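Local structure of caspase-1 (Spodoptera frugiperda, 1M72) at residues C[68-73]-C[263-268]. The protein is a cysteine protease that probably acts in the caspase cascade executing apoptosis, cleaving substrates such as baculovirus p35 and the nuclear immunophilin FKBP46. Sequence-based numbering, arbitrary orientation.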
loop_
_atom_site.group_PDB
_atom_site.type_symbol
_atom_site.label_atom_id
_atom_site.label_comp_id
_atom_site.label_asym_id
_atom_site.label_seq_id
_atom_site.Cartn_x
_atom_site.Cartn_y
_atom_site.Cartn_z
ATOM N N LEU C 68 2.884 19.946 13.842
ATOM C CA LEU C 68 3.957 19.238 13.164
ATOM C C LEU C 68 4.639 20.162 12.172
ATOM O O LEU C 68 5.573 19.760 11.495
ATOM C CB LEU C 68 3.403 17.987 12.450
ATOM C CG LEU C 68 2.987 16.817 13.375
ATOM C CD1 LEU C 68 2.325 15.715 12.579
ATOM C CD2 LEU C 68 4.225 16.232 14.087
ATOM N N GLY C 69 4.127 21.386 12.060
ATOM C CA GLY C 69 4.735 22.372 11.181
ATOM C C GLY C 69 4.113 22.665 9.832
ATOM O O GLY C 69 4.610 23.548 9.112
ATOM N N PHE C 70 3.055 21.938 9.464
ATOM C CA PHE C 70 2.390 22.154 8.174
ATOM C C PHE C 70 1.682 23.510 8.099
ATOM O O PHE C 70 1.185 24.009 9.099
ATOM C CB PHE C 70 1.334 21.045 7.915
ATOM C CG PHE C 70 1.921 19.729 7.496
ATOM C CD1 PHE C 70 2.166 18.716 8.438
ATOM C CD2 PHE C 70 2.266 19.502 6.155
ATOM C CE1 PHE C 70 2.750 17.487 8.053
ATOM C CE2 PHE C 70 2.855 18.276 5.760
ATOM C CZ PHE C 70 3.098 17.268 6.697
ATOM N N LYS C 71 1.654 24.115 6.918
ATOM C CA LYS C 71 0.894 25.339 6.741
ATOM C C LYS C 71 -0.423 24.708 6.229
ATOM O O LYS C 71 -0.509 24.261 5.083
ATOM C CB LYS C 71 1.492 26.249 5.658
ATOM C CG LYS C 71 0.827 27.648 5.578
ATOM C CD LYS C 71 0.928 28.299 4.149
ATOM C CE LYS C 71 0.261 27.388 3.061
ATOM N NZ LYS C 71 0.160 27.857 1.631
ATOM N N VAL C 72 -1.436 24.675 7.081
ATOM C CA VAL C 72 -2.702 24.046 6.733
ATOM C C VAL C 72 -3.736 24.910 6.035
ATOM O O VAL C 72 -4.012 26.032 6.471
ATOM C CB VAL C 72 -3.391 23.473 7.999
ATOM C CG1 VAL C 72 -4.738 22.794 7.630
ATOM C CG2 VAL C 72 -2.471 22.476 8.685
ATOM N N THR C 73 -4.310 24.397 4.949
ATOM C CA THR C 73 -5.402 25.104 4.286
ATOM C C THR C 73 -6.582 24.120 4.164
ATOM O O THR C 73 -6.454 23.038 3.571
ATOM C CB THR C 73 -5.028 25.591 2.889
ATOM O OG1 THR C 73 -3.917 26.478 2.974
ATOM C CG2 THR C 73 -6.181 26.345 2.278
ATOM N N LEU C 263 10.267 7.871 6.643
ATOM C CA LEU C 263 9.806 9.219 6.936
ATOM C C LEU C 263 9.547 9.470 8.433
ATOM O O LEU C 263 8.611 8.936 9.029
ATOM C CB LEU C 263 8.539 9.547 6.107
ATOM C CG LEU C 263 7.788 10.844 6.469
ATOM C CD1 LEU C 263 8.733 12.026 6.630
ATOM C CD2 LEU C 263 6.777 11.115 5.415
ATOM N N VAL C 264 10.417 10.257 9.044
ATOM C CA VAL C 264 10.282 10.654 10.441
ATOM C C VAL C 264 10.219 12.178 10.403
ATOM O O VAL C 264 11.138 12.832 9.911
ATOM C CB VAL C 264 11.478 10.172 11.247
ATOM C CG1 VAL C 264 11.589 10.968 12.541
ATOM C CG2 VAL C 264 11.313 8.674 11.536
ATOM N N PHE C 265 9.120 12.755 10.869
ATOM C CA PHE C 265 8.973 14.206 10.817
ATOM C C PHE C 265 10.013 15.052 11.570
ATOM O O PHE C 265 10.500 16.061 11.028
ATOM C CB PHE C 265 7.553 14.624 11.244
ATOM C CG PHE C 265 6.512 14.398 10.166
ATOM C CD1 PHE C 265 6.648 15.005 8.911
ATOM C CD2 PHE C 265 5.409 13.563 10.395
ATOM C CE1 PHE C 265 5.696 14.781 7.897
ATOM C CE2 PHE C 265 4.449 13.325 9.397
ATOM C CZ PHE C 265 4.585 13.931 8.142
ATOM N N GLY C 266 10.352 14.629 12.794
ATOM C CA GLY C 266 11.307 15.366 13.592
ATOM C C GLY C 266 10.591 16.592 14.087
ATOM O O GLY C 266 9.379 16.620 14.045
ATOM N N LYS C 267 11.319 17.583 14.581
ATOM C CA LYS C 267 10.683 18.813 15.023
ATOM C C LYS C 267 11.392 19.891 14.236
ATOM O O LYS C 267 12.611 19.854 14.086
ATOM C CB LYS C 267 10.904 19.081 16.510
ATOM C CG LYS C 267 10.828 17.873 17.399
ATOM C CD LYS C 267 10.821 18.272 18.882
ATOM C CE LYS C 267 9.412 18.216 19.474
ATOM N NZ LYS C 267 8.836 16.823 19.481
ATOM N N LYS C 268 10.630 20.826 13.703
ATOM C CA LYS C 268 11.218 21.921 12.968
ATOM C C LYS C 268 12.011 22.767 14.004
ATOM O O LYS C 268 13.243 22.986 13.790
ATOM C CB LYS C 268 10.098 22.745 12.310
ATOM C CG LYS C 268 9.191 21.943 11.353
ATOM C CD LYS C 268 9.625 22.064 9.870
ATOM C CE LYS C 268 10.995 21.488 9.617
ATOM N NZ LYS C 268 11.417 21.515 8.197
#
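F70 and F265 meet in an offset edge-to-face (T-shaped) pair, the edge of F70 turned toward the face of F265. Their planes stand at 83° and their centroids lie 5.7 Å apart. F70 touches through the CE1-CZ side of its ring; its closest approach is CZ to CE1 of F265, at 3.8 Å, while CZ of F265 lies in the plane of the F70 ring. L68 adds a looser aliphatic contact, its CD1 lying 4.3 Å from CD2 of F265. Both phenylalanines hold CG anti to their own carbonyl carbon (chi1 -76° and -77°), which puts each CG beside its own backbone N; the two side chains then cross at about a right angle. The last modelled residue, K268, lies against the turn: its CG is 4.2 Å from the carbonyl O of L68. The ammonium of K268 goes elsewhere, to a salt bridge with D99 and a hydrogen bond to the H29 carbonyl. R32 of strand 31-39 bridges the two segments, its NH1 hydrogen-bonded to the L68 carbonyl O and its NH2 to the F265 carbonyl O. G69, with positive phi, closes helix 54-67 in a Schellman motif and turns the chain into strand 70-76. Around the pair, F70 also packs on L65 of that helix, A35 of strand 31-39 and C100 and L102 of strand 98-106, whereas F265 rests on M27. The contact joins the C-terminal segment that follows strand 254-257 to the helix-to-strand turn leading into an outermost strand of the six-stranded mixed sheet, the central sheet characteristic of the caspase fold.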